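Local coordinates for protein ribosome biogenesis GTPase A (Thermotoga maritima, PDB 3CNL) that binds GTP and probably acts as a GTPase that binds 23S rRNA and is required for a late step of 50S ribosomal subunit assembly, at residues A[36-41]-A[155-160]; A[98-103]-A[144-149]; A[184-189]-A[200-205]; A[59-64]-A[240-245]. One frame throughout, in Å; residues are numbered along the deposited sequence.

Contact 1: A[36-41]-A[155-160]; sequences ATSAYG and LYKNIF
Two loops of the circularly permuted G domain meet where Lys157, in the loop leaving strand 147-154, reaches across to the backbone of Ala36 and Ser38, in the loop between strands 24-30 and 48-54. Its ammonium is gripped by two carbonyls: Lys157 NZ donates to Ala36 O at 2.7 Å and to Ser38 O at 2.7 Å. It stands above the Ala36 carbonyl plane, 52° out of it, but lies closer to that of Ser38. CG of Lys157 sits between its own backbone N and carbonyl carbon (chi1 74°), and from there the chain runs extended, which carries NZ to the two carbonyls. Ser38 O also takes a weak bond from Tyr40 N, closing an inverse gamma turn centred on Ala39; Ala36 O lies before that turn. Nearer the start of the 155-160 loop, Leu155 CD1 lies 3.6 Å from Tyr40 O and also touches CA of Ala39. A water bridges the loops farther out, donating to Tyr40 O at 2.9 Å and accepting a weak bond from Asn158 N. Ala39 N is tied to Glu27 of strand 24-30, while Leu155 pairs through its backbone with Gly106, probably the first glycine of the P-loop.

Contact 2: A[98-103]-A[144-149]; sequences RLARVL and NGVKIL
With CG anti to the carbonyl carbon in both Arg101 (chi1 -56°) and Lys147 (chi1 -82°), the two long side chains leave neighbouring strands side by side and point the same way. The arginine then bends at chi3, which lays one face of its guanidinium against Lys147 CD, with Arg101 NH1 3.8 Å from that carbon. The two positive ends stay close, Arg101 NH1 standing 4.2 Å from Lys147 NZ, an approach that probably costs some electrostatic energy; Arg101 also makes a cation-pi contact with Trp139. Beneath the side chains the backbones pair in parallel register, Arg101 beside Lys147 and Val102 beside Ile148. Lys147 N donates to Ala100 O, Val102 N to Lys147 O at 2.8 Å, and Leu149 N to Val102 O at 3.0 Å, the middle bond being the most bent at 149°. On the other face of the sheet Val102 and Ile148 lie alongside each other, Val102 CB meeting Ile148 CG1 at 3.9 Å, and Val102 CG2 reaches back to CG2 of Val146. Farther along, the methyls of Leu103 and Leu149 touch through their CD1 atoms at 3.8 Å. At the entrance to the strands a water donates to both Arg98 O and Asn144 O. Strands 101-106 and 147-154 are inner strands of the mixed sheet of the G domain: strand 24-30 pairs with the far edge of 101-106 through Arg101 and Leu103, and strand 139-141 runs antiparallel along 147-154, with Phe140 and Ile148 joined by backbone hydrogen bonding.

Contact 3: A[184-189]-A[200-205]; sequences IFERAF and SSFSEF
Phe185 opens the contact with its CB, 3.9 Å from Phe202 CE1, while its ring turns away to pack on Leu228 and Phe232 of helix 224-236. One residue on, Glu186 lays its aliphatic part over a face of the Phe202 ring: CG sits 3.8 Å from the centroid and only 9° off the ring normal, a CH-pi contact. The extended glutamate crosses the ring at about a right angle. A turn later comes Phe189, whose CG is anti to the backbone N (chi1 -179°), and this swings its ring across to the second helix. Its CB meets the edge of Phe202, with Phe189 CB 3.8 Å from Phe202 CD1. The far end of the Phe189 ring reaches Phe205, its CE1 over one face of that ring and offset toward the rim, the two centroids 4.7 Å apart and the planes at 42°. Ser200 OG lies at the edge of the Phe189 ring, 3.5 Å from Phe189 CZ. Ser201 caps helix 202-212, accepting from Glu204 N at 3.1 Å. No hydrogen bond joins the two segments, so the join between helices 182-196 and 202-212 here is mainly aromatic and aliphatic packing, extended by Phe206 against Phe189 and Phe231 against Phe205.

Contact 4: A[59-64]-A[240-245]; sequences ADEKTT and AGRVSF
Ser244 and Asp60 form the close-packed side of this contact. Asp60 N donates to Ser244 OG at 3.0 Å, with a bent angle of 140°, and the same hydroxyl lies 3.5 Å from Asp60 CB. The serine OG is anti to its carbonyl carbon (chi1 -67°), which places it between the backbone of Asp60 and Thr63, whose CG2 packs on Ser244 CB at 3.9 Å. A water links Ser244 OG with Thr64 OG1. Val243 pairs its backbone with Ile58 and packs on helix 182-196. The exposed side is looser and depends on Arg242, extended from CG to NE. Its NH1 donates to Ala59 O at 3.3 Å, in the guanidinium plane, while Glu61 CD lies over one face of the guanidinium and Glu61 CG is 3.3 Å from Arg242 NH1. The salt bridge there is long, Glu61 OE2 standing 3.8 Å from Arg242 NH1 and well out of its plane, so it rests on charge rather than on a directed N-H. Asp60 is the N-cap of helix 61-73: its OD1 accepts from Thr63 N at 3.0 Å and forms a salt bridge with Lys62 NZ. This N-cap comes three residues after Asp57, the last of the GTP-binding residues Asn54, Lys55, Val56 and Asp57, whose sequence fits the NKxD (G4) motif of GTPases.

Overall arrangement
Contacts 1, 2 and 4 involve the GTP-binding domain, whereas contact 3 lies in the helical part that follows it. Contact 2 joins inner strands at one end of the molecule, its centre about 45 Å from that of contact 3, on the opposite side of the chain's centre. Along the chain, contact 2 is nested inside the loop closed by contact 1, and contact 3 comes after both. Contact 4 crosses contact 1 and encloses contacts 2 and 3, returning the chain after helix 224-236 to helix 61-73. Contacts 1 and 4, with centres about 21 Å apart, both lie near the nucleotide, the side chains of Leu155 and Ala59 each about 9 Å from it; contact 4 joins the chain after the helical part to the G domain there.

Contact 1: A[36-41]-A[155-160]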
loop_
_atom_site.group_PDB
_atom_site.type_symbol
_atom_site.label_atom_id
_atom_site.label_comp_id
_atom_site.label_asym_id
_atom_site.label_seq_id
_atom_site.Cartn_x
_atom_site.Cartn_y
_atom_site.Cartn_z
ATOM N N ALA A 36 0.787 -5.891 -6.326
ATOM C CA ALA A 36 1.166 -4.585 -6.810
ATOM C C ALA A 36 2.052 -3.876 -5.815
ATOM O O ALA A 36 3.031 -3.249 -6.221
ATOM C CB ALA A 36 -0.091 -3.724 -7.163
ATOM N N THR A 37 1.728 -3.987 -4.517
ATOM C CA THR A 37 2.438 -3.266 -3.448
ATOM C C THR A 37 3.558 -4.087 -2.763
ATOM O O THR A 37 4.033 -3.722 -1.688
ATOM C CB THR A 37 1.472 -2.706 -2.365
ATOM O OG1 THR A 37 0.729 -3.779 -1.768
ATOM C CG2 THR A 37 0.503 -1.658 -2.978
ATOM N N SER A 38 3.983 -5.165 -3.410
ATOM C CA SER A 38 5.076 -5.987 -2.914
ATOM C C SER A 38 6.364 -5.234 -3.150
ATOM O O SER A 38 6.449 -4.432 -4.087
ATOM C CB SER A 38 5.122 -7.304 -3.675
ATOM O OG SER A 38 5.690 -7.114 -4.950
ATOM N N ALA A 39 7.382 -5.493 -2.334
ATOM C CA ALA A 39 8.652 -4.775 -2.480
ATOM C C ALA A 39 9.583 -5.486 -3.456
ATOM O O ALA A 39 10.737 -5.776 -3.130
ATOM C CB ALA A 39 9.326 -4.583 -1.117
ATOM N N TYR A 40 9.068 -5.784 -4.644
ATOM C CA TYR A 40 9.838 -6.406 -5.718
ATOM C C TYR A 40 10.992 -5.481 -6.101
ATOM O O TYR A 40 10.817 -4.264 -6.199
ATOM C CB TYR A 40 8.931 -6.633 -6.920
ATOM C CG TYR A 40 9.226 -7.868 -7.739
ATOM C CD1 TYR A 40 8.445 -9.019 -7.598
ATOM C CD2 TYR A 40 10.255 -7.885 -8.678
ATOM C CE1 TYR A 40 8.687 -10.167 -8.364
ATOM C CE2 TYR A 40 10.511 -9.028 -9.447
ATOM C CZ TYR A 40 9.721 -10.169 -9.283
ATOM O OH TYR A 40 9.963 -11.308 -10.036
ATOM N N GLY A 41 12.176 -6.058 -6.294
ATOM C CA GLY A 41 13.355 -5.276 -6.641
ATOM C C GLY A 41 14.433 -5.369 -5.583
ATOM O O GLY A 41 15.616 -5.513 -5.911
ATOM N N LEU A 155 10.208 2.209 -1.020
ATOM C CA LEU A 155 10.565 1.531 -2.254
ATOM C C LEU A 155 9.847 2.106 -3.477
ATOM O O LEU A 155 8.620 2.103 -3.554
ATOM C CB LEU A 155 10.278 0.032 -2.123
ATOM C CG LEU A 155 10.893 -0.974 -3.104
ATOM C CD1 LEU A 155 9.936 -1.355 -4.227
ATOM C CD2 LEU A 155 12.270 -0.543 -3.651
ATOM N N TYR A 156 10.633 2.601 -4.428
ATOM C CA TYR A 156 10.119 3.036 -5.722
ATOM C C TYR A 156 10.484 1.978 -6.743
ATOM O O TYR A 156 11.661 1.737 -6.998
ATOM C CB TYR A 156 10.705 4.393 -6.113
ATOM C CG TYR A 156 10.572 5.430 -5.027
ATOM C CD1 TYR A 156 9.433 6.228 -4.927
ATOM C CD2 TYR A 156 11.584 5.609 -4.090
ATOM C CE1 TYR A 156 9.311 7.183 -3.922
ATOM C CE2 TYR A 156 11.472 6.562 -3.083
ATOM C CZ TYR A 156 10.333 7.338 -3.002
ATOM O OH TYR A 156 10.235 8.276 -1.992
ATOM N N LYS A 157 9.486 1.322 -7.321
ATOM C CA LYS A 157 9.778 0.211 -8.210
ATOM C C LYS A 157 9.469 0.473 -9.683
ATOM O O LYS A 157 8.803 1.448 -10.017
ATOM C CB LYS A 157 9.141 -1.087 -7.700
ATOM C CG LYS A 157 7.654 -1.233 -7.858
ATOM C CD LYS A 157 7.191 -2.358 -6.938
ATOM C CE LYS A 157 5.993 -3.051 -7.502
ATOM N NZ LYS A 157 5.541 -4.150 -6.620
ATOM N N ASN A 158 9.983 -0.408 -10.542
ATOM C CA ASN A 158 9.866 -0.293 -11.998
ATOM C C ASN A 158 8.462 -0.635 -12.475
ATOM O O ASN A 158 7.979 -1.752 -12.262
ATOM C CB ASN A 158 10.915 -1.189 -12.687
ATOM C CG ASN A 158 10.530 -1.587 -14.116
ATOM O OD1 ASN A 158 10.561 -0.771 -15.053
ATOM N ND2 ASN A 158 10.187 -2.862 -14.293
ATOM N N ILE A 159 7.805 0.328 -13.112
ATOM C CA ILE A 159 6.488 0.076 -13.670
ATOM C C ILE A 159 6.597 -0.157 -15.168
ATOM O O ILE A 159 6.703 0.779 -15.954
ATOM C CB ILE A 159 5.480 1.192 -13.351
ATOM C CG1 ILE A 159 5.429 1.429 -11.845
ATOM C CG2 ILE A 159 4.109 0.787 -13.859
ATOM C CD1 ILE A 159 5.291 2.857 -11.459
ATOM N N PHE A 160 6.580 -1.426 -15.535
ATOM C CA PHE A 160 6.691 -1.864 -16.912
ATOM C C PHE A 160 5.300 -2.049 -17.521
ATOM O O PHE A 160 5.117 -1.897 -18.732
ATOM C CB PHE A 160 7.461 -3.187 -16.958
ATOM C CG PHE A 160 6.886 -4.253 -16.062
ATOM C CD1 PHE A 160 6.381 -5.430 -16.600
ATOM C CD2 PHE A 160 6.835 -4.070 -14.675
ATOM C CE1 PHE A 160 5.835 -6.417 -15.777
ATOM C CE2 PHE A 160 6.297 -5.045 -13.839
ATOM C CZ PHE A 160 5.790 -6.221 -14.388
HETATM O O HOH W 1 11.200 -3.079 -8.852
#

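Contact 2: A[98-103]-A[144-149]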
loop_
_atom_site.group_PDB
_atom_site.type_symbol
_atom_site.label_atom_id
_atom_site.label_comp_id
_atom_site.label_asym_id
_atom_site.label_seq_id
_atom_site.Cartn_x
_atom_site.Cartn_y
_atom_site.Cartn_z
ATOM N N ARG A 98 13.693 -11.935 20.323
ATOM C CA ARG A 98 14.443 -11.097 21.283
ATOM C C ARG A 98 15.584 -10.313 20.642
ATOM O O ARG A 98 15.886 -9.189 21.048
ATOM C CB ARG A 98 14.988 -11.933 22.472
ATOM C CG ARG A 98 15.919 -13.076 22.072
ATOM C CD ARG A 98 16.694 -13.712 23.248
ATOM N NE ARG A 98 17.600 -14.754 22.749
ATOM C CZ ARG A 98 18.366 -15.541 23.508
ATOM N NH1 ARG A 98 19.151 -16.451 22.936
ATOM N NH2 ARG A 98 18.351 -15.433 24.829
ATOM N N LEU A 99 16.215 -10.893 19.641
ATOM C CA LEU A 99 17.347 -10.234 18.994
ATOM C C LEU A 99 16.959 -9.335 17.819
ATOM O O LEU A 99 17.843 -8.826 17.136
ATOM C CB LEU A 99 18.355 -11.289 18.495
ATOM C CG LEU A 99 18.987 -12.175 19.549
ATOM C CD1 LEU A 99 20.165 -12.859 18.886
ATOM C CD2 LEU A 99 19.419 -11.324 20.783
ATOM N N ALA A 100 15.652 -9.137 17.586
ATOM C CA ALA A 100 15.189 -8.449 16.370
ATOM C C ALA A 100 15.656 -7.003 16.323
ATOM O O ALA A 100 15.632 -6.281 17.327
ATOM C CB ALA A 100 13.650 -8.517 16.231
ATOM N N ARG A 101 16.115 -6.611 15.143
ATOM C CA ARG A 101 16.369 -5.220 14.807
ATOM C C ARG A 101 15.638 -5.028 13.490
ATOM O O ARG A 101 15.953 -5.672 12.509
ATOM C CB ARG A 101 17.856 -4.967 14.641
ATOM C CG ARG A 101 18.655 -5.349 15.858
ATOM C CD ARG A 101 20.110 -5.579 15.482
ATOM N NE ARG A 101 20.879 -4.361 15.686
ATOM C CZ ARG A 101 21.221 -3.893 16.887
ATOM N NH1 ARG A 101 20.865 -4.539 18.019
ATOM N NH2 ARG A 101 21.916 -2.772 16.960
ATOM N N VAL A 102 14.636 -4.160 13.496
ATOM C CA VAL A 102 13.623 -4.185 12.455
ATOM C C VAL A 102 13.672 -2.945 11.551
ATOM O O VAL A 102 13.798 -1.821 12.032
ATOM C CB VAL A 102 12.205 -4.362 13.095
ATOM C CG1 VAL A 102 11.109 -4.431 12.040
ATOM C CG2 VAL A 102 12.161 -5.613 14.008
ATOM N N LEU A 103 13.581 -3.176 10.242
ATOM C CA LEU A 103 13.290 -2.111 9.278
ATOM C C LEU A 103 11.861 -2.282 8.772
ATOM O O LEU A 103 11.453 -3.362 8.330
ATOM C CB LEU A 103 14.269 -2.127 8.092
ATOM C CG LEU A 103 13.978 -1.188 6.900
ATOM C CD1 LEU A 103 14.219 0.290 7.219
ATOM C CD2 LEU A 103 14.767 -1.568 5.638
ATOM N N ASN A 144 10.371 -5.194 25.667
ATOM C CA ASN A 144 11.240 -6.379 25.723
ATOM C C ASN A 144 12.631 -6.243 25.081
ATOM O O ASN A 144 13.359 -7.231 24.935
ATOM C CB ASN A 144 10.516 -7.585 25.116
ATOM C CG ASN A 144 10.324 -7.482 23.588
ATOM O OD1 ASN A 144 9.861 -8.441 22.967
ATOM N ND2 ASN A 144 10.674 -6.342 22.988
ATOM N N GLY A 145 12.994 -5.035 24.671
ATOM C CA GLY A 145 14.308 -4.804 24.067
ATOM C C GLY A 145 14.411 -4.758 22.549
ATOM O O GLY A 145 15.407 -4.234 22.019
ATOM N N VAL A 146 13.432 -5.305 21.827
ATOM C CA VAL A 146 13.543 -5.267 20.352
ATOM C C VAL A 146 13.664 -3.847 19.779
ATOM O O VAL A 146 12.984 -2.915 20.239
ATOM C CB VAL A 146 12.564 -6.215 19.537
ATOM C CG1 VAL A 146 11.700 -7.094 20.397
ATOM C CG2 VAL A 146 11.794 -5.457 18.420
ATOM N N LYS A 147 14.576 -3.680 18.825
ATOM C CA LYS A 147 14.871 -2.366 18.267
ATOM C C LYS A 147 14.167 -2.176 16.923
ATOM O O LYS A 147 14.238 -3.053 16.060
ATOM C CB LYS A 147 16.381 -2.216 18.072
ATOM C CG LYS A 147 17.131 -1.828 19.330
ATOM C CD LYS A 147 18.602 -1.702 19.049
ATOM C CE LYS A 147 19.357 -1.310 20.298
ATOM N NZ LYS A 147 19.288 -2.395 21.323
ATOM N N ILE A 148 13.485 -1.040 16.757
ATOM C CA ILE A 148 12.873 -0.688 15.459
ATOM C C ILE A 148 13.374 0.677 14.942
ATOM O O ILE A 148 13.324 1.659 15.680
ATOM C CB ILE A 148 11.311 -0.789 15.523
ATOM C CG1 ILE A 148 10.910 -2.197 16.014
ATOM C CG2 ILE A 148 10.677 -0.523 14.127
ATOM C CD1 ILE A 148 9.525 -2.303 16.633
ATOM N N LEU A 149 13.907 0.719 13.712
ATOM C CA LEU A 149 14.297 1.987 13.062
ATOM C C LEU A 149 13.118 2.939 12.975
ATOM O O LEU A 149 12.042 2.545 12.531
ATOM C CB LEU A 149 14.861 1.749 11.659
ATOM C CG LEU A 149 16.263 1.147 11.562
ATOM C CD1 LEU A 149 16.605 0.768 10.143
ATOM C CD2 LEU A 149 17.310 2.118 12.113
HETATM O O HOH W 2 15.275 -7.855 23.169
#

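Contact 3: A[184-189]-A[200-205]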
loop_
_atom_site.group_PDB
_atom_site.type_symbol
_atom_site.label_atom_id
_atom_site.label_comp_id
_atom_site.label_asym_id
_atom_site.label_seq_id
_atom_site.Cartn_x
_atom_site.Cartn_y
_atom_site.Cartn_z
ATOM N N ILE A 184 -3.887 3.915 -18.678
ATOM C CA ILE A 184 -3.677 3.568 -17.281
ATOM C C ILE A 184 -4.850 4.018 -16.402
ATOM O O ILE A 184 -5.274 3.265 -15.521
ATOM C CB ILE A 184 -2.327 4.120 -16.768
ATOM C CG1 ILE A 184 -1.187 3.399 -17.474
ATOM C CG2 ILE A 184 -2.237 3.990 -15.232
ATOM C CD1 ILE A 184 0.200 4.047 -17.275
ATOM N N PHE A 185 -5.387 5.224 -16.649
ATOM C CA PHE A 185 -6.628 5.645 -15.990
ATOM C C PHE A 185 -7.790 4.744 -16.325
ATOM O O PHE A 185 -8.548 4.370 -15.444
ATOM C CB PHE A 185 -7.020 7.093 -16.316
ATOM C CG PHE A 185 -6.040 8.118 -15.839
ATOM C CD1 PHE A 185 -5.663 8.175 -14.498
ATOM C CD2 PHE A 185 -5.506 9.049 -16.732
ATOM C CE1 PHE A 185 -4.761 9.133 -14.055
ATOM C CE2 PHE A 185 -4.602 10.036 -16.303
ATOM C CZ PHE A 185 -4.218 10.064 -14.961
ATOM N N GLU A 186 -7.939 4.406 -17.600
ATOM C CA GLU A 186 -8.985 3.481 -18.028
ATOM C C GLU A 186 -8.875 2.094 -17.368
ATOM O O GLU A 186 -9.890 1.552 -16.892
ATOM C CB GLU A 186 -9.014 3.389 -19.548
ATOM C CG GLU A 186 -9.403 4.721 -20.180
ATOM C CD GLU A 186 -9.283 4.752 -21.688
ATOM O OE1 GLU A 186 -9.957 5.606 -22.294
ATOM O OE2 GLU A 186 -8.503 3.974 -22.278
ATOM N N ARG A 187 -7.661 1.536 -17.325
ATOM C CA ARG A 187 -7.379 0.255 -16.651
ATOM C C ARG A 187 -7.786 0.305 -15.178
ATOM O O ARG A 187 -8.438 -0.595 -14.664
ATOM C CB ARG A 187 -5.871 -0.021 -16.691
ATOM C CG ARG A 187 -5.416 -1.456 -16.943
ATOM C CD ARG A 187 -5.666 -2.502 -15.892
ATOM N NE ARG A 187 -6.816 -3.321 -16.256
ATOM C CZ ARG A 187 -7.163 -4.496 -15.731
ATOM N NH1 ARG A 187 -8.278 -5.073 -16.151
ATOM N NH2 ARG A 187 -6.434 -5.101 -14.800
ATOM N N ALA A 188 -7.334 1.338 -14.491
ATOM C CA ALA A 188 -7.675 1.537 -13.075
ATOM C C ALA A 188 -9.180 1.615 -12.877
ATOM O O ALA A 188 -9.711 1.017 -11.945
ATOM C CB ALA A 188 -7.018 2.808 -12.546
ATOM N N PHE A 189 -9.867 2.374 -13.724
ATOM C CA PHE A 189 -11.334 2.444 -13.632
ATOM C C PHE A 189 -11.962 1.060 -13.890
ATOM O O PHE A 189 -12.843 0.636 -13.156
ATOM C CB PHE A 189 -11.928 3.516 -14.581
ATOM C CG PHE A 189 -13.421 3.617 -14.495
ATOM C CD1 PHE A 189 -14.027 4.113 -13.343
ATOM C CD2 PHE A 189 -14.225 3.178 -15.538
ATOM C CE1 PHE A 189 -15.430 4.180 -13.243
ATOM C CE2 PHE A 189 -15.618 3.244 -15.447
ATOM C CZ PHE A 189 -16.214 3.749 -14.307
ATOM N N SER A 200 -20.285 1.036 -16.585
ATOM C CA SER A 200 -20.557 2.360 -17.162
ATOM C C SER A 200 -19.311 2.678 -17.993
ATOM O O SER A 200 -18.251 2.134 -17.709
ATOM C CB SER A 200 -20.761 3.420 -16.071
ATOM O OG SER A 200 -19.528 3.732 -15.418
ATOM N N SER A 201 -19.405 3.543 -18.999
ATOM C CA SER A 201 -18.180 3.905 -19.716
ATOM C C SER A 201 -17.307 4.841 -18.854
ATOM O O SER A 201 -17.807 5.578 -18.005
ATOM C CB SER A 201 -18.460 4.492 -21.100
ATOM O OG SER A 201 -18.516 5.906 -21.074
ATOM N N PHE A 202 -16.003 4.758 -19.065
ATOM C CA PHE A 202 -15.020 5.623 -18.422
ATOM C C PHE A 202 -15.380 7.101 -18.599
ATOM O O PHE A 202 -15.460 7.861 -17.626
ATOM C CB PHE A 202 -13.634 5.313 -19.022
ATOM C CG PHE A 202 -12.551 6.239 -18.573
ATOM C CD1 PHE A 202 -11.834 5.974 -17.414
ATOM C CD2 PHE A 202 -12.245 7.387 -19.309
ATOM C CE1 PHE A 202 -10.823 6.830 -16.993
ATOM C CE2 PHE A 202 -11.252 8.261 -18.888
ATOM C CZ PHE A 202 -10.527 7.979 -17.728
ATOM N N SER A 203 -15.597 7.494 -19.848
ATOM C CA SER A 203 -15.925 8.869 -20.198
ATOM C C SER A 203 -17.178 9.384 -19.501
ATOM O O SER A 203 -17.168 10.493 -18.955
ATOM C CB SER A 203 -16.045 9.014 -21.725
ATOM O OG SER A 203 -14.742 8.929 -22.288
ATOM N N GLU A 204 -18.239 8.580 -19.489
ATOM C CA GLU A 204 -19.478 8.966 -18.824
ATOM C C GLU A 204 -19.330 9.055 -17.310
ATOM O O GLU A 204 -19.900 9.953 -16.678
ATOM C CB GLU A 204 -20.580 7.964 -19.124
ATOM C CG GLU A 204 -21.161 8.014 -20.546
ATOM C CD GLU A 204 -22.143 6.880 -20.802
ATOM O OE1 GLU A 204 -22.827 6.448 -19.851
ATOM O OE2 GLU A 204 -22.232 6.406 -21.963
ATOM N N PHE A 205 -18.609 8.095 -16.721
ATOM C CA PHE A 205 -18.427 8.082 -15.276
ATOM C C PHE A 205 -17.739 9.356 -14.785
ATOM O O PHE A 205 -18.189 9.974 -13.812
ATOM C CB PHE A 205 -17.640 6.840 -14.816
ATOM C CG PHE A 205 -17.471 6.770 -13.329
ATOM C CD1 PHE A 205 -18.428 6.138 -12.541
ATOM C CD2 PHE A 205 -16.378 7.385 -12.702
ATOM C CE1 PHE A 205 -18.275 6.094 -11.139
ATOM C CE2 PHE A 205 -16.233 7.354 -11.323
ATOM C CZ PHE A 205 -17.187 6.697 -10.537
#

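Contact 4: A[59-64]-A[240-245]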
loop_
_atom_site.group_PDB
_atom_site.type_symbol
_atom_site.label_atom_id
_atom_site.label_comp_id
_atom_site.label_asym_id
_atom_site.label_seq_id
_atom_site.Cartn_x
_atom_site.Cartn_y
_atom_site.Cartn_z
ATOM N N ALA A 59 -10.474 -2.926 2.769
ATOM C CA ALA A 59 -10.292 -4.018 1.802
ATOM C C ALA A 59 -11.470 -4.975 1.848
ATOM O O ALA A 59 -12.134 -5.095 2.871
ATOM C CB ALA A 59 -9.007 -4.793 2.112
ATOM N N ASP A 60 -11.699 -5.687 0.745
ATOM C CA ASP A 60 -12.691 -6.767 0.738
ATOM C C ASP A 60 -12.234 -7.948 1.599
ATOM O O ASP A 60 -11.270 -8.635 1.263
ATOM C CB ASP A 60 -12.955 -7.251 -0.677
ATOM C CG ASP A 60 -13.963 -8.364 -0.712
ATOM O OD1 ASP A 60 -13.583 -9.495 -1.097
ATOM O OD2 ASP A 60 -15.121 -8.108 -0.299
ATOM N N GLU A 61 -12.965 -8.195 2.690
ATOM C CA GLU A 61 -12.596 -9.190 3.700
ATOM C C GLU A 61 -12.397 -10.600 3.143
ATOM O O GLU A 61 -11.442 -11.285 3.501
ATOM C CB GLU A 61 -13.606 -9.185 4.849
ATOM C CG GLU A 61 -13.620 -7.870 5.610
ATOM C CD GLU A 61 -14.187 -7.997 7.005
ATOM O OE1 GLU A 61 -15.386 -8.274 7.124
ATOM O OE2 GLU A 61 -13.442 -7.808 7.996
ATOM N N LYS A 62 -13.270 -11.007 2.232
ATOM C CA LYS A 62 -13.158 -12.294 1.561
ATOM C C LYS A 62 -11.848 -12.435 0.768
ATOM O O LYS A 62 -11.172 -13.456 0.842
ATOM C CB LYS A 62 -14.366 -12.477 0.650
ATOM C CG LYS A 62 -14.554 -13.879 0.087
ATOM C CD LYS A 62 -15.684 -13.895 -0.939
ATOM C CE LYS A 62 -15.360 -13.029 -2.183
ATOM N NZ LYS A 62 -15.312 -11.531 -1.949
ATOM N N THR A 63 -11.501 -11.396 0.014
ATOM C CA THR A 63 -10.284 -11.373 -0.797
ATOM C C THR A 63 -9.025 -11.350 0.107
ATOM O O THR A 63 -8.036 -12.012 -0.193
ATOM C CB THR A 63 -10.306 -10.146 -1.731
ATOM O OG1 THR A 63 -11.567 -10.087 -2.412
ATOM C CG2 THR A 63 -9.186 -10.211 -2.757
ATOM N N THR A 64 -9.076 -10.594 1.201
ATOM C CA THR A 64 -7.965 -10.557 2.164
ATOM C C THR A 64 -7.681 -11.942 2.733
ATOM O O THR A 64 -6.529 -12.362 2.770
ATOM C CB THR A 64 -8.191 -9.573 3.316
ATOM O OG1 THR A 64 -8.350 -8.245 2.793
ATOM C CG2 THR A 64 -6.987 -9.590 4.292
ATOM N N ALA A 240 -14.662 5.038 -1.454
ATOM C CA ALA A 240 -15.435 4.653 -2.628
ATOM C C ALA A 240 -15.908 3.202 -2.546
ATOM O O ALA A 240 -16.228 2.596 -3.572
ATOM C CB ALA A 240 -14.615 4.894 -3.903
ATOM N N GLY A 241 -15.962 2.671 -1.322
ATOM C CA GLY A 241 -16.307 1.278 -1.045
ATOM C C GLY A 241 -15.182 0.411 -0.480
ATOM O O GLY A 241 -14.014 0.621 -0.828
ATOM N N ARG A 242 -15.548 -0.551 0.386
ATOM C CA ARG A 242 -14.676 -1.665 0.833
ATOM C C ARG A 242 -14.435 -2.580 -0.357
ATOM O O ARG A 242 -15.255 -3.434 -0.672
ATOM C CB ARG A 242 -15.330 -2.509 1.932
ATOM C CG ARG A 242 -14.728 -2.449 3.328
ATOM C CD ARG A 242 -15.114 -3.688 4.148
ATOM N NE ARG A 242 -15.061 -3.439 5.590
ATOM C CZ ARG A 242 -14.130 -3.905 6.414
ATOM N NH1 ARG A 242 -13.146 -4.666 5.966
ATOM N NH2 ARG A 242 -14.175 -3.588 7.698
ATOM N N VAL A 243 -13.303 -2.399 -1.012
ATOM C CA VAL A 243 -13.082 -2.939 -2.341
ATOM C C VAL A 243 -11.600 -3.355 -2.431
ATOM O O VAL A 243 -10.754 -2.626 -1.962
ATOM C CB VAL A 243 -13.452 -1.841 -3.393
ATOM C CG1 VAL A 243 -12.650 -1.955 -4.633
ATOM C CG2 VAL A 243 -14.951 -1.914 -3.748
ATOM N N SER A 244 -11.314 -4.543 -2.974
ATOM C CA SER A 244 -9.946 -4.964 -3.285
ATOM C C SER A 244 -9.694 -4.948 -4.793
ATOM O O SER A 244 -10.639 -4.893 -5.577
ATOM C CB SER A 244 -9.643 -6.349 -2.704
ATOM O OG SER A 244 -9.625 -6.314 -1.292
ATOM N N PHE A 245 -8.427 -4.994 -5.204
ATOM C CA PHE A 245 -8.090 -4.749 -6.612
ATOM C C PHE A 245 -7.354 -5.899 -7.269
ATOM O O PHE A 245 -7.102 -5.847 -8.473
ATOM C CB PHE A 245 -7.284 -3.443 -6.776
ATOM C CG PHE A 245 -7.835 -2.266 -5.977
ATOM C CD1 PHE A 245 -9.104 -1.755 -6.240
ATOM C CD2 PHE A 245 -7.061 -1.652 -5.007
ATOM C CE1 PHE A 245 -9.609 -0.683 -5.514
ATOM C CE2 PHE A 245 -7.547 -0.574 -4.281
ATOM C CZ PHE A 245 -8.829 -0.093 -4.524
HETATM O O HOH W 3 -8.010 -7.954 -0.039
#